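Esterase (Uncultured bacterium, PDB 5EGN) hydrolyses carboxylic esters and degrades N-acyl homoserine lactones, the quorum-sensing signals of many bacteria. Local coordinates at residues A[193-196]-A[197-201]; A[28-31]-A[32-36]; A[41-45]-A[46-50]. The protein carries 2 engineered substitutions. All blocks are in the same frame, centred on the assembly; numbering follows the deposited sequence.

Contact 1 (A[193-196]-A[197-201]); sequences WNIK and DRLSS
An Asx turn at Asn194 begins the bend that joins 193-196 to 197-201, and the carbonyl of the same residue closes it by receiving the guanidinium of Arg198. Arg198 NH2 lies 2.8 Å from Asn194 O, with a bent N-H...O angle of 139°. The carbonyl oxygen sits at the edge of the guanidinium, near its plane, while the donor is tilted out of the carbonyl plane. The arginine turns back along the chain through a kink at its third torsion (chi3 -83°), which swings the flat group over Ile195. There CG2 of Ile195 meets one face toward its rim, 3.5 Å from NH2 of Arg198, and the two side chains cross at about a right angle. The same methyl lies over a face of the Trp193 indole, off-centre. In the Asx turn itself, Asn194 OD1 accepts the backbone N of Lys196 at 3.1 Å, almost straight at 167°. The chain then turns into the 3-10 segment that includes 199-201, in the loop between helix 177-185 and strand 206-211 of the alpha/beta hydrolase fold. Arg198 N donates to Ile195 O at 3.0 Å, and Ser201 N in turn donates to Arg198 O. On the buried flank the other branch of Ile195 reaches Leu199, CD1 to CD2 at 3.8 Å, and these two side chains again cross nearly perpendicularly. Leu104 of helix 94-105 packs against Ile195, and Leu224 of helix 219-228 against Leu199. The outer flank is charged: Arg198 NE and Asp197 OD1 form a long salt bridge of 4.0 Å, and the ammonium of Lys196 pairs with Glu124.

Contact 2 (A[28-31]-A[32-36]); sequences FSTN and GGIWY
Asn31 grips the two residues that follow Gly32, one through its side chain and one through its backbone. Its amide oxygen OD1 accepts the backbone N of Gly33 at 2.9 Å, with an N-H...O angle of 151° and the donor tilted slightly out of the amide's carbonyl plane. The first torsion makes this possible: CG stands between the backbone N and the carbonyl carbon (chi1 57°), and the amide is thereby folded forward over the start of the turn. The opposite end of the group is also held, since ND2 donates to Asn174 OD1, and with both ends engaged the amide is probably kept from flipping. Gly32, the residue spanned by the bond from Gly33 N to Asn31 OD1, gives its N-H to Asp52 and receives Trp35 N on its carbonyl oxygen at 2.9 Å. Ile34 answers the backbone of Asn31. Its N donates weakly to Asn31 O at 3.3 Å, and its CG2 methyl comes equally near that oxygen, while CG1 runs anti to the backbone N (chi1 -159°) and carries CD1 to within 4.5 Å of Thr30 OG1. That hydroxyl has its own polar partners in Pro27 O and His26 ND1. In the second subunit, Tyr36 packs on Ile34 and Phe40 on Asn31, so the turn also forms part of the dimer contact. An Asx turn running into a short 3-10 segment, placed after strand 21-25 and near the probable nucleophile elbow, fits the loop that in alpha/beta hydrolases commonly supplies a backbone amide to the oxyanion hole.

Contact 3 (A[41-45]-A[46-50]); sequences PFAQT and NHVIV
Val48 faces back onto the turn that precedes it and sets one methyl against each of Phe42 and Ala43. CG1, anti to the carbonyl carbon (chi1 -63°), meets Phe42 CB at 3.7 Å, while CG2 touches Ala43 CB at 3.6 Å. Tyr16 of strand 9-16 packs on both Val48 and Ala43, and the Phe42 ring points elsewhere, toward Leu256 and Arg257 of helix 249-257. This buried part is apolar and close-fitting. The type I beta turn from Pro41 to Gln44 sets it up, with Gln44 N bonded to Pro41 O at 3.3 Å, and Phe42 O then takes a weak bond from Asn46 N at 2.8 Å, its angle only 130°. Away from the valine the contact becomes polar and opens to solvent at Gln44 and Thr45. Thr45 OG1 donates to Asn46 OD1 at 2.7 Å, approaching tilted from the carbonyl plane of the amide, and that same oxygen lies near the plane of the Phe42 ring, at its edge, 4.3 Å from CD1. The nitrogen end of the amide, ND2, turns to Val20 O just ahead of strand 21-25. An alanine at Asn46 would take away both ends of this amide, and Thr45 OG1 would probably lose its acceptor and Val20 O its donor, leaving the entry to the strand less firmly tied to its neighbour. The chemistry thus divides the work: the methyl contacts, with the turn's own backbone bonds, probably help to hold the chain folded back, while a single amide, accepting at one end and donating at the other, links the solvent-facing bend to the start of strand 21-25.

In the fold
Along the chain the order is contact 2, contact 3, contact 1, all within the alpha/beta hydrolase fold. Contact 2 follows strand 21-25 and leads into helix 36-39; contact 3 follows that helix and enters strand 47-51, parallel and adjacent to 21-25. Together they frame a beta-alpha-beta crossover. Their centres are about 16 Å apart and they touch, Val50 CG2 packing on Trp35 CD1 at 3.6 Å. Contact 1, in the loop before strand 206-211, has its centre about 26 Å from that of contact 2, on the opposite side of the chain's centre, and about 30 Å from that of contact 3. Contacts 2 and 3 thus tie the sheet to the dimer interface, whereas no other subunit touches contact 1.

Contact 1 (A[193-196]-A[197-201])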
ATOM      1  N   TRP A 193      -7.963  25.963  -7.781  1.00 35.07           N
ATOM      2  CA  TRP A 193      -6.582  26.223  -8.180  1.00 34.00           C
ATOM      3  C   TRP A 193      -6.449  26.324  -9.695  1.00 33.14           C
ATOM      4  O   TRP A 193      -6.812  25.401 -10.421  1.00 33.31           O
ATOM      5  CB  TRP A 193      -5.665  25.125  -7.642  1.00 32.90           C
ATOM      6  CG  TRP A 193      -4.218  25.297  -7.970  1.00 31.34           C
ATOM      7  CD1 TRP A 193      -3.337  26.147  -7.367  1.00 31.74           C
ATOM      8  CD2 TRP A 193      -3.472  24.579  -8.958  1.00 30.56           C
ATOM      9  NE1 TRP A 193      -2.091  26.010  -7.930  1.00 30.77           N
ATOM     10  CE2 TRP A 193      -2.148  25.054  -8.907  1.00 30.50           C
ATOM     11  CE3 TRP A 193      -3.798  23.584  -9.884  1.00 29.92           C
ATOM     12  CZ2 TRP A 193      -1.149  24.567  -9.748  1.00 29.87           C
ATOM     13  CZ3 TRP A 193      -2.807  23.104 -10.718  1.00 29.06           C
ATOM     14  CH2 TRP A 193      -1.499  23.594 -10.644  1.00 29.33           C
ATOM     15  N   ASN A 194      -5.927  27.451 -10.167  1.00 33.65           N
ATOM     16  CA  ASN A 194      -5.869  27.726 -11.597  1.00 33.68           C
ATOM     17  C   ASN A 194      -4.602  28.484 -11.987  1.00 34.33           C
ATOM     18  O   ASN A 194      -4.404  29.628 -11.579  1.00 36.56           O
ATOM     19  CB  ASN A 194      -7.112  28.513 -12.020  1.00 34.65           C
ATOM     20  CG  ASN A 194      -7.297  28.561 -13.524  1.00 35.01           C
ATOM     21  OD1 ASN A 194      -6.331  28.599 -14.283  1.00 33.97           O
ATOM     22  ND2 ASN A 194      -8.550  28.563 -13.961  1.00 37.39           N
ATOM     23  N   ILE A 195      -3.751  27.842 -12.781  1.00 33.52           N
ATOM     24  CA  ILE A 195      -2.511  28.462 -13.235  1.00 34.32           C
ATOM     25  C   ILE A 195      -2.360  28.383 -14.752  1.00 34.19           C
ATOM     26  O   ILE A 195      -1.251  28.227 -15.267  1.00 34.61           O
ATOM     27  CB  ILE A 195      -1.272  27.815 -12.578  1.00 34.07           C
ATOM     28  CG1 ILE A 195      -1.201  26.321 -12.902  1.00 31.66           C
ATOM     29  CG2 ILE A 195      -1.292  28.031 -11.074  1.00 33.71           C
ATOM     30  CD1 ILE A 195       0.198  25.747 -12.809  1.00 29.81           C
ATOM     31  N   LYS A 196      -3.478  28.498 -15.462  1.00 34.79           N
ATOM     32  CA  LYS A 196      -3.483  28.446 -16.924  1.00 35.95           C
ATOM     33  C   LYS A 196      -2.502  29.433 -17.550  1.00 36.83           C
ATOM     34  O   LYS A 196      -1.822  29.111 -18.523  1.00 41.09           O
ATOM     35  CB  LYS A 196      -4.889  28.719 -17.466  1.00 36.38           C
ATOM     36  CG  LYS A 196      -5.897  27.605 -17.222  1.00 36.76           C
ATOM     37  CD  LYS A 196      -7.286  28.015 -17.696  1.00 40.01           C
ATOM     38  CE  LYS A 196      -8.275  26.860 -17.617  1.00 41.42           C
ATOM     39  NZ  LYS A 196      -9.083  26.869 -16.367  1.00 50.30           N
ATOM     40  N   ASP A 197      -2.424  30.629 -16.983  1.00 37.80           N
ATOM     41  CA  ASP A 197      -1.589  31.690 -17.535  1.00 38.57           C
ATOM     42  C   ASP A 197      -0.122  31.534 -17.143  1.00 38.33           C
ATOM     43  O   ASP A 197       0.758  32.147 -17.746  1.00 39.05           O
ATOM     44  CB  ASP A 197      -2.108  33.052 -17.075  1.00 39.64           C
ATOM     45  CG  ASP A 197      -2.426  33.078 -15.596  1.00 39.85           C
ATOM     46  OD1 ASP A 197      -2.897  32.048 -15.066  1.00 41.82           O
ATOM     47  OD2 ASP A 197      -2.206  34.129 -14.958  1.00 39.68           O
ATOM     48  N   ARG A 198       0.132  30.708 -16.136  1.00 36.86           N
ATOM     49  CA  ARG A 198       1.469  30.583 -15.572  1.00 36.98           C
ATOM     50  C   ARG A 198       2.142  29.264 -15.945  1.00 35.73           C
ATOM     51  O   ARG A 198       3.261  28.989 -15.513  1.00 35.21           O
ATOM     52  CB  ARG A 198       1.406  30.734 -14.049  1.00 38.17           C
ATOM     53  CG  ARG A 198       0.969  32.122 -13.589  1.00 42.49           C
ATOM     54  CD  ARG A 198       0.657  32.164 -12.099  1.00 41.60           C
ATOM     55  NE  ARG A 198      -0.695  31.698 -11.794  1.00 43.70           N
ATOM     56  CZ  ARG A 198      -1.205  31.649 -10.567  1.00 49.49           C
ATOM     57  NH1 ARG A 198      -0.475  32.031  -9.528  1.00 44.32           N
ATOM     58  NH2 ARG A 198      -2.443  31.214 -10.376  1.00 41.75           N
ATOM     59  N   LEU A 199       1.465  28.458 -16.757  1.00 35.91           N
ATOM     60  CA  LEU A 199       1.985  27.147 -17.145  1.00 34.66           C
ATOM     61  C   LEU A 199       3.277  27.247 -17.946  1.00 34.32           C
ATOM     62  O   LEU A 199       4.167  26.407 -17.807  1.00 33.73           O
ATOM     63  CB  LEU A 199       0.941  26.377 -17.955  1.00 33.55           C
ATOM     64  CG  LEU A 199      -0.197  25.721 -17.173  1.00 33.43           C
ATOM     65  CD1 LEU A 199      -1.326  25.337 -18.108  1.00 31.57           C
ATOM     66  CD2 LEU A 199       0.310  24.502 -16.417  1.00 31.48           C
ATOM     67  N   SER A 200       3.379  28.277 -18.779  1.00 34.85           N
ATOM     68  CA  SER A 200       4.533  28.438 -19.656  1.00 34.74           C
ATOM     69  C   SER A 200       5.782  28.872 -18.895  1.00 35.76           C
ATOM     70  O   SER A 200       6.872  28.933 -19.464  1.00 37.10           O
ATOM     71  CB  SER A 200       4.221  29.441 -20.769  1.00 33.79           C
ATOM     72  OG  SER A 200       3.753  30.668 -20.241  1.00 34.69           O
ATOM     73  N   SER A 201       5.619  29.173 -17.610  1.00 35.97           N
ATOM     74  CA  SER A 201       6.751  29.493 -16.749  1.00 36.89           C
ATOM     75  C   SER A 201       7.390  28.217 -16.205  1.00 38.57           C
ATOM     76  O   SER A 201       8.537  28.227 -15.766  1.00 39.31           O
ATOM     77  CB  SER A 201       6.321  30.406 -15.598  1.00 36.52           C
ATOM     78  OG  SER A 201       5.320  29.796 -14.802  1.00 40.49           O
TER

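Contact 2 (A[28-31]-A[32-36])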
ATOM      1  N   PHE A  28      -6.305  12.884  -4.780  1.00 25.29           N
ATOM      2  CA  PHE A  28      -7.221  13.391  -3.765  1.00 26.76           C
ATOM      3  C   PHE A  28      -8.036  12.267  -3.122  1.00 26.02           C
ATOM      4  O   PHE A  28      -8.412  11.306  -3.792  1.00 26.05           O
ATOM      5  CB  PHE A  28      -8.146  14.442  -4.391  1.00 27.16           C
ATOM      6  CG  PHE A  28      -8.844  15.319  -3.391  1.00 27.71           C
ATOM      7  CD1 PHE A  28      -8.134  15.964  -2.393  1.00 28.72           C
ATOM      8  CD2 PHE A  28     -10.211  15.521  -3.471  1.00 28.55           C
ATOM      9  CE1 PHE A  28      -8.781  16.778  -1.480  1.00 28.82           C
ATOM     10  CE2 PHE A  28     -10.863  16.334  -2.564  1.00 29.33           C
ATOM     11  CZ  PHE A  28     -10.146  16.963  -1.566  1.00 29.54           C
ATOM     12  N   SER A  29      -8.269  12.400  -1.814  1.00 27.07           N
ATOM     13  CA  SER A  29      -9.063  11.469  -1.000  1.00 28.02           C
ATOM     14  C   SER A  29      -8.365  10.134  -0.724  1.00 26.47           C
ATOM     15  O   SER A  29      -8.887   9.306   0.022  1.00 25.22           O
ATOM     16  CB  SER A  29     -10.425  11.195  -1.648  1.00 29.67           C
ATOM     17  OG  SER A  29     -10.323  10.171  -2.620  1.00 28.83           O
ATOM     18  N   THR A  30      -7.194   9.925  -1.316  1.00 25.33           N
ATOM     19  CA  THR A  30      -6.442   8.696  -1.085  1.00 24.24           C
ATOM     20  C   THR A  30      -5.282   8.946  -0.132  1.00 23.69           C
ATOM     21  O   THR A  30      -5.306   9.894   0.654  1.00 24.59           O
ATOM     22  CB  THR A  30      -5.892   8.108  -2.396  1.00 24.35           C
ATOM     23  OG1 THR A  30      -4.835   8.940  -2.891  1.00 23.95           O
ATOM     24  CG2 THR A  30      -6.990   8.015  -3.443  1.00 24.51           C
ATOM     25  N   ASN A  31      -4.272   8.084  -0.200  1.00 23.16           N
ATOM     26  CA  ASN A  31      -3.032   8.285   0.541  1.00 23.28           C
ATOM     27  C   ASN A  31      -1.853   7.610  -0.150  1.00 22.81           C
ATOM     28  O   ASN A  31      -1.976   7.130  -1.276  1.00 23.04           O
ATOM     29  CB  ASN A  31      -3.159   7.772   1.976  1.00 23.88           C
ATOM     30  CG  ASN A  31      -3.550   6.310   2.045  1.00 23.31           C
ATOM     31  OD1 ASN A  31      -2.735   5.421   1.796  1.00 22.61           O
ATOM     32  ND2 ASN A  31      -4.800   6.052   2.406  1.00 23.36           N
ATOM     33  N   GLY A  32      -0.716   7.572   0.538  1.00 22.57           N
ATOM     34  CA  GLY A  32       0.522   7.072  -0.034  1.00 21.83           C
ATOM     35  C   GLY A  32       0.510   5.608  -0.433  1.00 21.72           C
ATOM     36  O   GLY A  32       1.275   5.187  -1.309  1.00 21.79           O
ATOM     37  N   GLY A  33      -0.367   4.835   0.199  1.00 22.09           N
ATOM     38  CA  GLY A  33      -0.484   3.415  -0.080  1.00 21.88           C
ATOM     39  C   GLY A  33      -0.635   3.125  -1.562  1.00 21.52           C
ATOM     40  O   GLY A  33      -0.084   2.154  -2.069  1.00 21.46           O
ATOM     41  N   ILE A  34      -1.362   3.995  -2.261  1.00 22.05           N
ATOM     42  CA  ILE A  34      -1.602   3.861  -3.701  1.00 22.09           C
ATOM     43  C   ILE A  34      -0.325   3.645  -4.529  1.00 20.95           C
ATOM     44  O   ILE A  34      -0.395   3.169  -5.662  1.00 20.33           O
ATOM     45  CB  ILE A  34      -2.350   5.107  -4.256  1.00 21.71           C
ATOM     46  CG1 ILE A  34      -3.062   4.786  -5.575  1.00 21.16           C
ATOM     47  CG2 ILE A  34      -1.397   6.285  -4.423  1.00 21.92           C
ATOM     48  CD1 ILE A  34      -3.928   5.913  -6.093  1.00 21.42           C
ATOM     49  N   TRP A  35       0.834   3.979  -3.963  1.00 20.64           N
ATOM     50  CA  TRP A  35       2.093   3.836  -4.688  1.00 20.79           C
ATOM     51  C   TRP A  35       2.816   2.522  -4.389  1.00 20.39           C
ATOM     52  O   TRP A  35       4.017   2.405  -4.658  1.00 20.42           O
ATOM     53  CB  TRP A  35       3.017   5.011  -4.363  1.00 21.13           C
ATOM     54  CG  TRP A  35       2.452   6.341  -4.743  1.00 21.32           C
ATOM     55  CD1 TRP A  35       2.065   7.337  -3.898  1.00 21.66           C
ATOM     56  CD2 TRP A  35       2.202   6.820  -6.071  1.00 21.35           C
ATOM     57  NE1 TRP A  35       1.599   8.411  -4.616  1.00 22.09           N
ATOM     58  CE2 TRP A  35       1.671   8.118  -5.953  1.00 22.40           C
ATOM     59  CE3 TRP A  35       2.379   6.277  -7.349  1.00 21.72           C
ATOM     60  CZ2 TRP A  35       1.314   8.885  -7.061  1.00 22.53           C
ATOM     61  CZ3 TRP A  35       2.024   7.041  -8.451  1.00 22.01           C
ATOM     62  CH2 TRP A  35       1.498   8.331  -8.298  1.00 22.55           C
ATOM     63  N   TYR A  36       2.084   1.543  -3.853  1.00 20.29           N
ATOM     64  CA  TYR A  36       2.674   0.286  -3.386  1.00 20.10           C
ATOM     65  C   TYR A  36       3.507  -0.408  -4.458  1.00 19.97           C
ATOM     66  O   TYR A  36       4.589  -0.916  -4.178  1.00 19.98           O
ATOM     67  CB  TYR A  36       1.584  -0.675  -2.876  1.00 19.94           C
ATOM     68  CG  TYR A  36       2.139  -2.004  -2.399  1.00 19.60           C
ATOM     69  CD1 TYR A  36       2.883  -2.084  -1.228  1.00 19.16           C
ATOM     70  CD2 TYR A  36       1.945  -3.169  -3.131  1.00 20.04           C
ATOM     71  CE1 TYR A  36       3.412  -3.285  -0.796  1.00 19.83           C
ATOM     72  CE2 TYR A  36       2.473  -4.379  -2.703  1.00 20.48           C
ATOM     73  CZ  TYR A  36       3.203  -4.427  -1.536  1.00 20.33           C
ATOM     74  OH  TYR A  36       3.730  -5.620  -1.103  1.00 19.90           O
TER

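Contact 3 (A[41-45]-A[46-50])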
ATOM      1  N   PRO A  41       9.998  -1.165  -6.024  1.00 21.73           N
ATOM      2  CA  PRO A  41      10.887  -1.385  -7.171  1.00 22.11           C
ATOM      3  C   PRO A  41      11.790  -0.186  -7.457  1.00 22.14           C
ATOM      4  O   PRO A  41      12.958  -0.368  -7.799  1.00 22.20           O
ATOM      5  CB  PRO A  41       9.912  -1.623  -8.325  1.00 22.49           C
ATOM      6  CG  PRO A  41       8.725  -2.224  -7.672  1.00 22.03           C
ATOM      7  CD  PRO A  41       8.602  -1.520  -6.348  1.00 21.14           C
ATOM      8  N   PHE A  42      11.259   1.022  -7.303  1.00 22.76           N
ATOM      9  CA  PHE A  42      12.053   2.227  -7.517  1.00 23.31           C
ATOM     10  C   PHE A  42      12.954   2.527  -6.325  1.00 22.40           C
ATOM     11  O   PHE A  42      13.867   3.343  -6.420  1.00 23.00           O
ATOM     12  CB  PHE A  42      11.146   3.424  -7.811  1.00 23.27           C
ATOM     13  CG  PHE A  42      10.605   3.437  -9.211  1.00 24.27           C
ATOM     14  CD1 PHE A  42      11.371   3.926 -10.255  1.00 26.34           C
ATOM     15  CD2 PHE A  42       9.338   2.954  -9.486  1.00 24.68           C
ATOM     16  CE1 PHE A  42      10.881   3.937 -11.547  1.00 29.03           C
ATOM     17  CE2 PHE A  42       8.843   2.961 -10.774  1.00 26.48           C
ATOM     18  CZ  PHE A  42       9.616   3.451 -11.806  1.00 29.43           C
ATOM     19  N   ALA A  43      12.701   1.860  -5.204  1.00 22.65           N
ATOM     20  CA  ALA A  43      13.553   1.998  -4.029  1.00 22.56           C
ATOM     21  C   ALA A  43      14.859   1.235  -4.219  1.00 22.20           C
ATOM     22  O   ALA A  43      15.809   1.411  -3.458  1.00 22.56           O
ATOM     23  CB  ALA A  43      12.833   1.513  -2.785  1.00 23.13           C
ATOM     24  N   GLN A  44      14.898   0.382  -5.237  1.00 22.48           N
ATOM     25  CA  GLN A  44      16.093  -0.395  -5.542  1.00 22.63           C
ATOM     26  C   GLN A  44      17.143   0.463  -6.242  1.00 22.92           C
ATOM     27  O   GLN A  44      18.341   0.220  -6.114  1.00 22.83           O
ATOM     28  CB  GLN A  44      15.746  -1.604  -6.414  1.00 22.80           C
ATOM     29  CG  GLN A  44      14.744  -2.564  -5.797  1.00 22.32           C
ATOM     30  CD  GLN A  44      14.503  -3.784  -6.664  1.00 22.50           C
ATOM     31  OE1 GLN A  44      13.392  -4.014  -7.139  1.00 22.30           O
ATOM     32  NE2 GLN A  44      15.549  -4.573  -6.876  1.00 22.89           N
ATOM     33  N   THR A  45      16.682   1.467  -6.980  1.00 23.07           N
ATOM     34  CA  THR A  45      17.574   2.308  -7.769  1.00 23.38           C
ATOM     35  C   THR A  45      17.541   3.770  -7.333  1.00 24.22           C
ATOM     36  O   THR A  45      18.420   4.549  -7.697  1.00 23.73           O
ATOM     37  CB  THR A  45      17.226   2.242  -9.267  1.00 22.79           C
ATOM     38  OG1 THR A  45      15.838   2.544  -9.450  1.00 22.78           O
ATOM     39  CG2 THR A  45      17.515   0.858  -9.820  1.00 22.56           C
ATOM     40  N   ASN A  46      16.528   4.140  -6.558  1.00 23.41           N
ATOM     41  CA  ASN A  46      16.341   5.535  -6.186  1.00 24.18           C
ATOM     42  C   ASN A  46      16.009   5.750  -4.716  1.00 24.57           C
ATOM     43  O   ASN A  46      15.700   4.807  -3.989  1.00 23.94           O
ATOM     44  CB  ASN A  46      15.233   6.160  -7.039  1.00 23.80           C
ATOM     45  CG  ASN A  46      15.582   6.195  -8.510  1.00 23.56           C
ATOM     46  OD1 ASN A  46      15.380   5.218  -9.230  1.00 23.25           O
ATOM     47  ND2 ASN A  46      16.104   7.327  -8.967  1.00 23.92           N
ATOM     48  N   HIS A  47      16.081   7.008  -4.296  1.00 24.69           N
ATOM     49  CA  HIS A  47      15.619   7.423  -2.979  1.00 24.81           C
ATOM     50  C   HIS A  47      14.137   7.775  -3.066  1.00 24.41           C
ATOM     51  O   HIS A  47      13.777   8.904  -3.408  1.00 24.12           O
ATOM     52  CB  HIS A  47      16.437   8.614  -2.473  1.00 25.04           C
ATOM     53  CG  HIS A  47      16.048   9.084  -1.107  1.00 25.18           C
ATOM     54  ND1 HIS A  47      16.574  10.226  -0.537  1.00 24.84           N
ATOM     55  CD2 HIS A  47      15.191   8.573  -0.192  1.00 25.05           C
ATOM     56  CE1 HIS A  47      16.057  10.395   0.664  1.00 24.83           C
ATOM     57  NE2 HIS A  47      15.213   9.406   0.899  1.00 25.36           N
ATOM     58  N   VAL A  48      13.277   6.806  -2.770  1.00 24.04           N
ATOM     59  CA  VAL A  48      11.842   7.018  -2.889  1.00 23.59           C
ATOM     60  C   VAL A  48      11.258   7.657  -1.635  1.00 23.00           C
ATOM     61  O   VAL A  48      11.555   7.261  -0.501  1.00 23.26           O
ATOM     62  CB  VAL A  48      11.088   5.701  -3.202  1.00 23.22           C
ATOM     63  CG1 VAL A  48      11.536   5.143  -4.539  1.00 23.19           C
ATOM     64  CG2 VAL A  48      11.284   4.675  -2.101  1.00 24.84           C
ATOM     65  N   ILE A  49      10.433   8.668  -1.877  1.00 22.25           N
ATOM     66  CA  ILE A  49       9.758   9.436  -0.843  1.00 22.89           C
ATOM     67  C   ILE A  49       8.281   9.497  -1.186  1.00 22.30           C
ATOM     68  O   ILE A  49       7.914  10.101  -2.179  1.00 21.65           O
ATOM     69  CB  ILE A  49      10.315  10.872  -0.748  1.00 23.16           C
ATOM     70  CG1 ILE A  49      11.832  10.852  -0.545  1.00 23.69           C
ATOM     71  CG2 ILE A  49       9.599  11.660   0.343  1.00 22.84           C
ATOM     72  CD1 ILE A  49      12.538  12.033  -1.181  1.00 24.28           C
ATOM     73  N   VAL A  50       7.435   8.875  -0.377  1.00 22.37           N
ATOM     74  CA  VAL A  50       6.004   8.869  -0.665  1.00 22.97           C
ATOM     75  C   VAL A  50       5.256   9.619   0.431  1.00 22.91           C
ATOM     76  O   VAL A  50       5.453   9.344   1.623  1.00 23.38           O
ATOM     77  CB  VAL A  50       5.472   7.428  -0.804  1.00 23.30           C
ATOM     78  CG1 VAL A  50       6.019   6.553   0.302  1.00 29.51           C
ATOM     79  CG2 VAL A  50       3.952   7.403  -0.827  1.00 22.75           C
TER